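Local coordinates for esterase (Uncultured bacterium, PDB 5EGN), which degrades N-acyl homoserine lactones, the quorum-sensing signals of bacteria, acting as an esterase of the alpha/beta hydrolase fold that probably opens the lactone ring, at residues 115-120 and 240-245; 210-215 and 236-241; 22-27 and 88-93; 148-153 and 245-250; 206-211 and 220-225. The protein carries 2 engineered substitutions. All blocks are in the same frame, centred on the assembly; numbering follows the deposited sequence.

Contact 1 of 5, residues 115-120 and 240-245; sequences ILSSGT and VGHFYQ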
# COMPACT_ATOMS: atom_id res chain seq x y z
N ILE A 115 14.86 13.38 4.67
CA ILE A 115 15.37 12.23 5.39
C ILE A 115 14.49 11.93 6.60
O ILE A 115 14.45 12.71 7.55
CB ILE A 115 16.82 12.46 5.86
CG1 ILE A 115 17.67 13.01 4.72
CG2 ILE A 115 17.42 11.16 6.37
CD1 ILE A 115 17.94 11.99 3.65
N LEU A 116 13.79 10.80 6.57
CA LEU A 116 12.92 10.42 7.67
C LEU A 116 13.49 9.28 8.50
O LEU A 116 13.65 8.17 8.00
CB LEU A 116 11.53 10.03 7.16
CG LEU A 116 10.57 9.62 8.28
CD1 LEU A 116 10.09 10.85 9.04
CD2 LEU A 116 9.39 8.82 7.74
N SER A 117 13.78 9.57 9.77
CA SER A 117 14.21 8.57 10.74
C SER A 117 15.39 7.74 10.25
O SER A 117 15.28 6.52 10.11
CB SER A 117 13.04 7.65 11.10
OG SER A 117 11.94 8.40 11.58
N SER A 118 16.52 8.39 9.99
CA SER A 118 17.70 7.68 9.51
C SER A 118 18.94 8.08 10.29
O SER A 118 18.87 8.80 11.28
CB SER A 118 17.91 7.95 8.02
OG SER A 118 18.87 7.07 7.47
N GLY A 119 20.09 7.59 9.83
CA GLY A 119 21.36 7.85 10.49
C GLY A 119 22.51 7.22 9.73
O GLY A 119 22.33 6.67 8.65
N THR A 120 23.71 7.31 10.30
CA THR A 120 24.88 6.69 9.69
C THR A 120 25.76 6.07 10.78
O THR A 120 25.74 6.52 11.93
CB THR A 120 25.70 7.69 8.85
OG1 THR A 120 26.71 6.99 8.12
CG2 THR A 120 26.35 8.73 9.74
N VAL A 240 5.68 10.35 17.84
CA VAL A 240 5.95 9.53 16.64
C VAL A 240 7.22 8.71 16.81
O VAL A 240 8.14 9.15 17.52
CB VAL A 240 6.07 10.42 15.38
CG1 VAL A 240 6.39 9.59 14.15
CG2 VAL A 240 4.79 11.19 15.18
N GLY A 241 7.26 7.51 16.22
CA GLY A 241 8.46 6.69 16.26
C GLY A 241 9.19 6.68 14.92
O GLY A 241 9.65 7.72 14.45
N HIS A 242 9.28 5.51 14.30
CA HIS A 242 10.08 5.32 13.09
C HIS A 242 9.30 5.60 11.81
O HIS A 242 9.89 5.85 10.76
CB HIS A 242 10.63 3.89 13.04
CG HIS A 242 11.89 3.74 12.26
ND1 HIS A 242 13.04 4.44 12.56
CD2 HIS A 242 12.19 2.96 11.19
CE1 HIS A 242 13.99 4.11 11.71
NE2 HIS A 242 13.51 3.21 10.87
N PHE A 243 7.98 5.58 11.90
CA PHE A 243 7.15 5.65 10.69
C PHE A 243 6.17 6.81 10.71
O PHE A 243 4.96 6.61 10.81
CB PHE A 243 6.40 4.33 10.51
CG PHE A 243 7.26 3.11 10.70
CD1 PHE A 243 8.09 2.66 9.69
CD2 PHE A 243 7.24 2.43 11.91
CE1 PHE A 243 8.88 1.54 9.87
CE2 PHE A 243 8.03 1.31 12.10
CZ PHE A 243 8.85 0.87 11.08
N TYR A 244 6.69 8.03 10.59
CA TYR A 244 5.88 9.24 10.56
C TYR A 244 4.84 9.19 9.44
O TYR A 244 3.73 9.69 9.59
CB TYR A 244 6.78 10.47 10.40
CG TYR A 244 6.10 11.80 10.65
CD1 TYR A 244 4.91 11.87 11.38
CD2 TYR A 244 6.64 12.98 10.16
CE1 TYR A 244 4.29 13.09 11.61
CE2 TYR A 244 6.03 14.19 10.39
CZ TYR A 244 4.86 14.24 11.11
OH TYR A 244 4.25 15.46 11.34
N GLN A 245 5.20 8.59 8.31
CA GLN A 245 4.32 8.56 7.15
C GLN A 245 3.12 7.65 7.37
O GLN A 245 2.13 7.73 6.65
CB GLN A 245 5.08 8.13 5.89
CG GLN A 245 5.34 6.63 5.78
CD GLN A 245 6.62 6.20 6.47
OE1 GLN A 245 6.83 6.48 7.65
NE2 GLN A 245 7.49 5.53 5.72
O HOH W 1 9.32 8.69 12.26
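L116 and Y244 meet where the alpha/beta hydrolase fold brings the end of strand 110-116 against the turn that carries H242, probably the catalytic histidine, into helix 244-247. One tight part is mostly apolar. The L116 side chain runs at about a right angle to that of Y244, and CD1 of L116 comes within 3.6 Å of CB of Y244, approaching the ring at its edge and near its plane. The other branch turns to Q245: CD2 of L116 lies 3.5 Å from OE1 of Q245, whose chain bends at chi2 (-88°), while its NE2 is hydrogen-bonded to OD1 of N92. F252, on helix 249-257, touches both L116 and Q245.

The looser part is confined to the gap between S117 OG, G241 O and Y244 N, where one water bridges the two segments. It is hydrogen-bonded to S117 OG at 2.7 Å and accepts a weak bond from Y244 N. This is not a solvent-facing side, since every touching residue is buried. Past the water the packing is close again. S117 O approaches the H242 ring obliquely, 3.2 Å from CE1 of H242. The ring also touches S93, and its ND1 is hydrogen-bonded to OD2 of D214. With CG anti to the backbone N (chi1 -154°), the imidazole swings across CB of S117, which packs 3.5 Å from ND1 of H242.

Contact 2 of 5, residues 210-215 and 236-241; sequences AGEEDL and VINDVG. Engineered in segment 236-241: N238 (natural residue Lys).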
# COMPACT_ATOMS: atom_id res chain seq x y z
N ALA A 210 12.65 13.51 12.44
CA ALA A 210 12.83 12.48 13.46
C ALA A 210 11.63 12.39 14.40
O ALA A 210 11.04 13.40 14.77
CB ALA A 210 14.09 12.76 14.26
N GLY A 211 11.28 11.16 14.78
CA GLY A 211 10.25 10.94 15.77
C GLY A 211 10.84 11.00 17.16
O GLY A 211 11.94 10.50 17.39
N GLU A 212 10.12 11.62 18.09
CA GLU A 212 10.60 11.78 19.45
C GLU A 212 10.81 10.44 20.16
O GLU A 212 11.77 10.27 20.91
CB GLU A 212 9.62 12.64 20.26
CG GLU A 212 10.02 12.84 21.71
CD GLU A 212 8.83 13.17 22.59
OE1 GLU A 212 7.68 12.96 22.14
OE2 GLU A 212 9.03 13.64 23.73
N GLU A 213 9.92 9.49 19.91
CA GLU A 213 9.96 8.21 20.60
C GLU A 213 10.63 7.10 19.80
O GLU A 213 10.57 5.93 20.17
CB GLU A 213 8.54 7.76 20.96
CG GLU A 213 7.83 8.68 21.94
CD GLU A 213 6.50 8.12 22.39
OE1 GLU A 213 6.41 6.90 22.62
OE2 GLU A 213 5.53 8.90 22.49
N ASP A 214 11.29 7.47 18.70
CA ASP A 214 12.00 6.48 17.90
C ASP A 214 13.25 6.01 18.62
O ASP A 214 14.13 6.80 18.96
CB ASP A 214 12.35 7.06 16.52
CG ASP A 214 12.82 5.99 15.54
OD1 ASP A 214 13.11 4.85 15.97
OD2 ASP A 214 12.91 6.30 14.34
N LEU A 215 13.32 4.70 18.86
CA LEU A 215 14.44 4.08 19.56
C LEU A 215 15.28 3.25 18.59
O LEU A 215 16.43 2.93 18.87
CB LEU A 215 13.93 3.21 20.72
CG LEU A 215 13.28 3.99 21.85
CD1 LEU A 215 12.56 3.08 22.83
CD2 LEU A 215 14.34 4.80 22.57
N VAL A 236 11.96 17.44 15.00
CA VAL A 236 11.70 16.35 15.93
C VAL A 236 10.21 16.25 16.19
O VAL A 236 9.61 17.16 16.76
CB VAL A 236 12.45 16.55 17.26
CG1 VAL A 236 12.14 15.42 18.21
CG2 VAL A 236 13.95 16.66 17.01
N ILE A 237 9.59 15.15 15.77
CA ILE A 237 8.14 15.06 15.81
C ILE A 237 7.62 14.41 17.09
O ILE A 237 8.00 13.29 17.42
CB ILE A 237 7.60 14.27 14.60
CG1 ILE A 237 8.18 14.83 13.30
CG2 ILE A 237 6.09 14.36 14.54
CD1 ILE A 237 7.86 16.29 13.06
N ASN A 238 6.76 15.13 17.82
CA ASN A 238 6.14 14.61 19.04
C ASN A 238 5.17 13.46 18.77
O ASN A 238 4.41 13.50 17.81
CB ASN A 238 5.39 15.74 19.76
CG ASN A 238 5.92 15.99 21.17
OD1 ASN A 238 7.03 16.49 21.35
ND2 ASN A 238 5.10 15.69 22.17
N ASP A 239 5.21 12.45 19.65
CA ASP A 239 4.29 11.30 19.62
C ASP A 239 4.46 10.42 18.37
O ASP A 239 3.51 9.79 17.91
CB ASP A 239 2.82 11.76 19.69
CG ASP A 239 2.38 12.15 21.09
OD1 ASP A 239 2.55 11.31 22.01
OD2 ASP A 239 1.85 13.26 21.27
N VAL A 240 5.68 10.35 17.84
CA VAL A 240 5.95 9.53 16.64
C VAL A 240 7.22 8.71 16.81
O VAL A 240 8.14 9.15 17.52
CB VAL A 240 6.07 10.42 15.38
CG1 VAL A 240 6.39 9.59 14.15
CG2 VAL A 240 4.79 11.19 15.18
N GLY A 241 7.26 7.51 16.22
CA GLY A 241 8.46 6.69 16.26
C GLY A 241 9.19 6.68 14.92
O GLY A 241 9.65 7.72 14.45
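The carboxylate of E212 lies beside the amide of N238, an engineered residue (lysine in the natural sequence), with the planes 30° apart, where strands 206-211 and 233-237 of a beta-alpha-beta unit end at the margin of the alpha/beta hydrolase sheet. OE1 of E212 stands over one face of that amide, 3.6 Å from CG of N238. A second flat pair, E213 and D239, also points one way, but its carboxylates are turned 63° from each other. OE2 of E213 approaches OD1 of D239 to 3.9 Å, a proximity of like charges probably eased by A152 N bonding OE1 of E213 and, weakly and at long range, by R153 near OD2 of D239.

The strands pair in parallel: I237 N donates to A210 O, and E212 N returns a bond of 2.8 Å to I237 O. Beyond them, the type I turn from G211 to D214 nests against the type II turn from I237 to V240. E213 N bonds V240 O at 3.0 Å there.

D214, probably the acid of the catalytic triad, has OD2 bonded to H242 ND1 and OD1 to T217 N. Its chi1 of -168° lays the side chain along the G241 carbonyl: CB of D214 is 3.5 Å from G241 O.

Contact 3 of 5, residues 22-27 and 88-93; sequences IVFLHP and VFVGNS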
# COMPACT_ATOMS: atom_id res chain seq x y z
N ILE A 22 9.21 13.01 -7.39
CA ILE A 22 9.45 12.68 -5.99
C ILE A 22 9.71 11.18 -5.84
O ILE A 22 8.87 10.37 -6.20
CB ILE A 22 8.27 13.07 -5.08
CG1 ILE A 22 7.95 14.56 -5.21
CG2 ILE A 22 8.58 12.71 -3.63
CD1 ILE A 22 6.77 15.00 -4.37
N VAL A 23 10.87 10.82 -5.31
CA VAL A 23 11.22 9.41 -5.19
C VAL A 23 11.11 8.91 -3.75
O VAL A 23 11.80 9.39 -2.85
CB VAL A 23 12.65 9.14 -5.70
CG1 VAL A 23 13.01 7.68 -5.49
CG2 VAL A 23 12.76 9.51 -7.17
N PHE A 24 10.22 7.93 -3.54
CA PHE A 24 10.02 7.33 -2.23
C PHE A 24 10.80 6.02 -2.08
O PHE A 24 10.65 5.06 -2.88
CB PHE A 24 8.53 7.08 -1.97
CG PHE A 24 7.70 8.34 -1.94
CD1 PHE A 24 7.05 8.78 -3.08
CD2 PHE A 24 7.57 9.08 -0.77
CE1 PHE A 24 6.28 9.93 -3.06
CE2 PHE A 24 6.80 10.23 -0.74
CZ PHE A 24 6.16 10.65 -1.89
N LEU A 25 11.63 6.02 -1.05
CA LEU A 25 12.53 4.93 -0.70
C LEU A 25 12.13 4.35 0.65
O LEU A 25 12.33 4.98 1.68
CB LEU A 25 13.97 5.43 -0.65
CG LEU A 25 14.45 6.15 -1.91
CD1 LEU A 25 15.87 6.68 -1.75
CD2 LEU A 25 14.35 5.20 -3.08
N HIS A 26 11.58 3.14 0.62
CA HIS A 26 11.02 2.51 1.82
C HIS A 26 12.09 2.09 2.83
O HIS A 26 13.25 1.90 2.46
CB HIS A 26 10.18 1.29 1.42
CG HIS A 26 10.99 0.14 0.92
ND1 HIS A 26 11.61 -0.76 1.77
CD2 HIS A 26 11.30 -0.27 -0.33
CE1 HIS A 26 12.26 -1.66 1.06
NE2 HIS A 26 12.08 -1.39 -0.22
N PRO A 27 11.70 1.92 4.11
CA PRO A 27 12.64 1.45 5.13
C PRO A 27 13.00 -0.03 4.97
O PRO A 27 12.42 -0.73 4.15
CB PRO A 27 11.88 1.67 6.44
CG PRO A 27 10.45 1.62 6.05
CD PRO A 27 10.39 2.27 4.70
N VAL A 88 13.20 14.80 -6.17
CA VAL A 88 13.04 14.96 -4.73
C VAL A 88 13.12 13.59 -4.08
O VAL A 88 12.38 12.68 -4.46
CB VAL A 88 11.69 15.62 -4.38
CG1 VAL A 88 11.37 15.43 -2.90
CG2 VAL A 88 11.70 17.09 -4.76
N PHE A 89 14.01 13.42 -3.11
CA PHE A 89 14.19 12.10 -2.51
C PHE A 89 13.69 12.03 -1.08
O PHE A 89 14.15 12.76 -0.20
CB PHE A 89 15.66 11.68 -2.58
CG PHE A 89 16.15 11.43 -3.98
CD1 PHE A 89 15.86 10.24 -4.62
CD2 PHE A 89 16.89 12.39 -4.65
CE1 PHE A 89 16.30 10.01 -5.91
CE2 PHE A 89 17.34 12.16 -5.93
CZ PHE A 89 17.04 10.97 -6.56
N VAL A 90 12.74 11.13 -0.86
CA VAL A 90 12.18 10.89 0.46
C VAL A 90 12.62 9.51 0.96
O VAL A 90 12.13 8.49 0.49
CB VAL A 90 10.65 10.97 0.44
CG1 VAL A 90 10.09 10.84 1.85
CG2 VAL A 90 10.20 12.28 -0.18
N GLY A 91 13.55 9.50 1.90
CA GLY A 91 14.12 8.26 2.39
C GLY A 91 13.79 7.94 3.83
O GLY A 91 13.90 8.80 4.70
N ASN A 92 13.38 6.70 4.08
CA ASN A 92 13.05 6.23 5.41
C ASN A 92 14.04 5.17 5.88
O ASN A 92 14.22 4.15 5.21
CB ASN A 92 11.62 5.68 5.44
CG ASN A 92 11.11 5.44 6.84
OD1 ASN A 92 10.21 4.64 7.05
ND2 ASN A 92 11.69 6.15 7.81
N SER A 93 14.68 5.42 7.03
CA SER A 93 15.73 4.55 7.55
C SER A 93 16.82 4.32 6.51
O SER A 93 17.61 5.21 6.21
CB SER A 93 15.15 3.20 8.00
OG SER A 93 16.18 2.28 8.31
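V23 and V90 sit at the middle of a parallel pairing in which strand 21-25 spends both backbone groups of every second residue on strand 87-92. V23 N donates to V88 O, and V23 O accepts V90 N at 2.8 Å. The pattern repeats with L25 N to V90 O at 3.0 Å and N92 N to L25 O at 3.1 Å, all four donors lying nearly along the C=O axis. The alternate residues I22 and F24 turn their polar groups the other way, to strand 47-51.

Side chains sort by face. I22, F24, V88 and V90 share one, where CG2 of I22 meets CG2 of V90 at 3.8 Å and helix 249-257 covers V90 and F24. V23, L25 and F89 share the other, CB of V23 lying 3.6 Å from CD1 of F89, beneath helices 68-81 and 94-105.

At the strand ends, CG of P27 rests 3.2 Å from OD1 of N92. The N92 amide is satisfied outside the pair: ND2 by L116 O and weakly by H242 O, OD1 by Q245 NE2. T30 OG1 is hydrogen-bonded to P27 O.

S93 follows with a positive phi (53°) just before helix 94-105, consistent with the nucleophile elbow of alpha/beta hydrolases.

Contact 4 of 5, residues 148-153 and 245-250; sequences GAVSAR and QLERPS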
# COMPACT_ATOMS: atom_id res chain seq x y z
N GLY A 148 10.25 -0.61 19.63
CA GLY A 148 10.79 0.71 19.88
C GLY A 148 10.71 1.60 18.65
O GLY A 148 11.26 2.70 18.63
N ALA A 149 10.00 1.12 17.63
CA ALA A 149 9.89 1.83 16.36
C ALA A 149 8.61 2.65 16.26
O ALA A 149 8.46 3.49 15.37
CB ALA A 149 9.97 0.85 15.20
N VAL A 150 7.67 2.40 17.17
CA VAL A 150 6.41 3.14 17.17
C VAL A 150 6.17 3.79 18.53
O VAL A 150 6.59 3.27 19.56
CB VAL A 150 5.22 2.23 16.81
CG1 VAL A 150 5.24 1.89 15.33
CG2 VAL A 150 5.23 0.97 17.66
N SER A 151 5.51 4.94 18.52
CA SER A 151 5.23 5.66 19.75
C SER A 151 4.14 4.96 20.55
O SER A 151 3.44 4.09 20.03
CB SER A 151 4.80 7.10 19.45
OG SER A 151 3.52 7.15 18.85
N ALA A 152 4.01 5.33 21.82
CA ALA A 152 2.99 4.77 22.68
C ALA A 152 1.60 5.13 22.16
O ALA A 152 0.68 4.30 22.17
CB ALA A 152 3.16 5.27 24.11
N ARG A 153 1.46 6.37 21.70
CA ARG A 153 0.21 6.85 21.12
C ARG A 153 -0.16 6.04 19.89
O ARG A 153 -1.34 5.75 19.66
CB ARG A 153 0.34 8.33 20.78
CG ARG A 153 -0.94 9.00 20.31
CD ARG A 153 -0.69 10.48 20.10
NE ARG A 153 -1.83 11.17 19.50
CZ ARG A 153 -2.39 12.26 20.01
NH1 ARG A 153 -1.94 12.78 21.14
NH2 ARG A 153 -3.42 12.83 19.39
N GLN A 245 5.20 8.59 8.31
CA GLN A 245 4.32 8.56 7.15
C GLN A 245 3.12 7.65 7.37
O GLN A 245 2.13 7.73 6.65
CB GLN A 245 5.08 8.13 5.89
CG GLN A 245 5.34 6.63 5.78
CD GLN A 245 6.62 6.20 6.47
OE1 GLN A 245 6.83 6.48 7.65
NE2 GLN A 245 7.49 5.53 5.72
N LEU A 246 3.21 6.79 8.38
CA LEU A 246 2.10 5.89 8.72
C LEU A 246 1.42 6.29 10.03
O LEU A 246 0.21 6.14 10.18
CB LEU A 246 2.58 4.45 8.81
CG LEU A 246 2.72 3.68 7.49
CD1 LEU A 246 3.09 2.23 7.76
CD2 LEU A 246 1.42 3.77 6.70
N GLU A 247 2.21 6.78 10.98
CA GLU A 247 1.69 7.14 12.30
C GLU A 247 0.82 8.39 12.24
O GLU A 247 -0.26 8.44 12.83
CB GLU A 247 2.84 7.33 13.29
CG GLU A 247 3.61 6.04 13.58
CD GLU A 247 4.70 6.23 14.62
OE1 GLU A 247 5.88 5.97 14.30
OE2 GLU A 247 4.37 6.61 15.77
N ARG A 248 1.30 9.41 11.53
CA ARG A 248 0.51 10.62 11.30
C ARG A 248 0.65 11.06 9.84
O ARG A 248 1.29 12.07 9.56
CB ARG A 248 0.94 11.75 12.24
CG ARG A 248 0.94 11.38 13.71
CD ARG A 248 1.14 12.60 14.60
NE ARG A 248 -0.01 13.50 14.57
CZ ARG A 248 -1.10 13.34 15.30
NH1 ARG A 248 -1.20 12.31 16.14
NH2 ARG A 248 -2.10 14.21 15.21
N PRO A 249 0.04 10.30 8.92
CA PRO A 249 0.23 10.44 7.47
C PRO A 249 -0.04 11.84 6.91
O PRO A 249 0.78 12.35 6.14
CB PRO A 249 -0.78 9.44 6.89
CG PRO A 249 -0.96 8.43 7.96
CD PRO A 249 -0.91 9.22 9.24
N SER A 250 -1.16 12.46 7.28
CA SER A 250 -1.52 13.77 6.75
C SER A 250 -0.52 14.86 7.14
O SER A 250 -0.20 15.74 6.34
CB SER A 250 -2.93 14.16 7.21
OG SER A 250 -3.92 13.43 6.51
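This is a polar contact in which the buried carboxylate of E247, at the end of helix 244-247, reaches the backbone leading into helix 152-157. It joins the turns that follow the last strand of the alpha/beta hydrolase sheet, 233-237, to the helical insertion between strands 110-116 and 206-211, which in this fold commonly forms the cap. E247 approaches end-on: CG is anti to the carbonyl carbon (chi1 -66°), and the extended chain beyond it carries the carboxylate to the start of the neighbouring helix.

There S151 N donates a weak but nearly straight bond to OE2 of E247, 3.4 Å long with an angle of 169°. S151 is the N-cap of helix 152-157, and its OG, 3.2 Å from OE2 of E247, is hydrogen-bonded to D239 O and S154 OG. The second oxygen, OE1 of E247, takes G241 N and F243 N, while S154 OG also bonds OE2.

Farther out, R153 and R248 meet at a less buried spot. NH1 of R248 lies 3.6 Å from NE of R153, with the guanidinium planes 79° apart. E251 pairs with NE of R248, and D239 weakly, at long range, with NH1 of R153.

With several donors around it and a helix N-terminus beside it, the E247 carboxylate is likely to stay ionised despite burial, linking the H242 turn and the insertion through one group.

Contact 5 of 5, residues 206-211 and 220-225; sequences TLVVAG and ANNQLL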
# COMPACT_ATOMS: atom_id res chain seq x y z
N THR A 206 18.20 19.83 2.45
CA THR A 206 17.88 18.62 3.20
C THR A 206 17.00 18.90 4.42
O THR A 206 17.35 19.72 5.27
CB THR A 206 19.16 17.90 3.66
OG1 THR A 206 19.93 17.51 2.52
CG2 THR A 206 18.82 16.67 4.48
N LEU A 207 15.87 18.21 4.48
CA LEU A 207 15.00 18.25 5.65
C LEU A 207 15.05 16.92 6.38
O LEU A 207 14.53 15.92 5.88
CB LEU A 207 13.57 18.60 5.25
CG LEU A 207 12.52 18.57 6.37
CD1 LEU A 207 12.91 19.51 7.50
CD2 LEU A 207 11.15 18.94 5.83
N VAL A 208 15.67 16.90 7.55
CA VAL A 208 15.75 15.68 8.35
C VAL A 208 14.60 15.65 9.35
O VAL A 208 14.38 16.60 10.09
CB VAL A 208 17.09 15.57 9.10
CG1 VAL A 208 17.18 14.25 9.84
CG2 VAL A 208 18.25 15.71 8.13
N VAL A 209 13.85 14.55 9.35
CA VAL A 209 12.68 14.43 10.20
C VAL A 209 12.80 13.24 11.15
O VAL A 209 13.02 12.11 10.72
CB VAL A 209 11.39 14.28 9.37
CG1 VAL A 209 10.17 14.31 10.27
CG2 VAL A 209 11.32 15.39 8.33
N ALA A 210 12.65 13.51 12.44
CA ALA A 210 12.83 12.48 13.46
C ALA A 210 11.63 12.39 14.40
O ALA A 210 11.04 13.40 14.77
CB ALA A 210 14.09 12.76 14.26
N GLY A 211 11.28 11.16 14.78
CA GLY A 211 10.25 10.94 15.77
C GLY A 211 10.84 11.00 17.16
O GLY A 211 11.94 10.50 17.39
N ALA A 220 19.24 11.56 18.55
CA ALA A 220 20.66 11.87 18.40
C ALA A 220 21.18 11.44 17.02
O ALA A 220 21.97 12.16 16.40
CB ALA A 220 21.46 11.20 19.50
N ASN A 221 20.73 10.28 16.55
CA ASN A 221 21.15 9.77 15.25
C ASN A 221 20.75 10.69 14.10
O ASN A 221 21.55 10.94 13.20
CB ASN A 221 20.58 8.37 15.02
CG ASN A 221 21.13 7.33 15.99
OD1 ASN A 221 20.39 6.53 16.54
ND2 ASN A 221 22.44 7.37 16.20
N ASN A 222 19.52 11.19 14.12
CA ASN A 222 19.08 12.15 13.11
C ASN A 222 19.77 13.49 13.29
O ASN A 222 20.04 14.20 12.32
CB ASN A 222 17.57 12.34 13.16
CG ASN A 222 16.80 11.05 12.95
OD1 ASN A 222 16.64 10.59 11.83
ND2 ASN A 222 16.31 10.48 14.04
N GLN A 223 20.05 13.85 14.54
CA GLN A 223 20.71 15.10 14.85
C GLN A 223 22.11 15.13 14.24
O GLN A 223 22.55 16.16 13.76
CB GLN A 223 20.79 15.33 16.36
CG GLN A 223 19.49 15.85 16.95
CD GLN A 223 19.52 15.91 18.46
OE1 GLN A 223 20.39 15.31 19.10
NE2 GLN A 223 18.57 16.63 19.04
N LEU A 224 22.79 13.99 14.28
CA LEU A 224 24.11 13.88 13.67
C LEU A 224 24.03 14.19 12.17
O LEU A 224 24.94 14.79 11.60
CB LEU A 224 24.69 12.48 13.90
CG LEU A 224 26.09 12.20 13.36
CD1 LEU A 224 26.88 11.39 14.36
CD2 LEU A 224 26.01 11.46 12.04
N LEU A 225 22.92 13.78 11.55
CA LEU A 225 22.69 14.04 10.14
C LEU A 225 22.42 15.52 9.89
O LEU A 225 23.05 16.14 9.04
CB LEU A 225 21.51 13.21 9.63
CG LEU A 225 21.82 11.86 8.97
CD1 LEU A 225 22.80 11.05 9.79
CD2 LEU A 225 20.53 11.08 8.76
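N222 lays its amide over the methyl of A210. CB of A210 sits above one face of that amide, offset to the nitrogen side: ND2 of N222 is 3.2 Å away, CG of N222 3.5 Å and OD1 of N222 4.1 Å. The methyl therefore meets a flat surface, and the polar rim is used beyond it, OD1 of N222 accepting a hydrogen bond from S118 N. Placing CG anti to the carbonyl carbon (chi1 -58°) sends the amide forward along the strand to A210, leaving CB of N222 to pack against CG1 of V208 at 3.9 Å.

The segments are the first strand and the helix of the beta-alpha-beta unit formed by strand 206-211, helix 219-228 and strand 233-237, a building block of the alpha/beta hydrolase fold. The helix returns almost antiparallel to the strand, at 172°, with the segment axes 8.4 Å apart at closest approach. Alternation along the strand decides what touches: V208 and A210 face the helix, whereas V209 points away to L116, I237 and L255.

V208 straddles one helical turn. Its CG1, anti to the backbone N (chi1 -176°), also lies 3.8 Å from N222 O, and the other branch reaches L225, with CG2 of V208 4.4 Å from CB of L225.

Contacts 1, 3 and 5 are buried throughout, contact 3 nearest the chain's centre, while contact 2 carries exposed or partly exposed acidic side chains and contact 4 mixes a buried carboxylate with less buried arginines. Contacts 2 and 5 share strand 206-211, one along its edge and one over its face; contacts 1 and 4 both use helix 244-247. Chemistry follows position: backbone bonds dominate between the strands of contacts 2 and 3, apolar and amide packing covers the sheet in contact 5, and a water or a carboxylate serves the loops of contacts 1 and 4. Contacts 1, 2 and 3 respectively supply H242, D214 and S93, the probable catalytic triad; contact 4 adjoins contact 1 through E247 OE1 and G241 N.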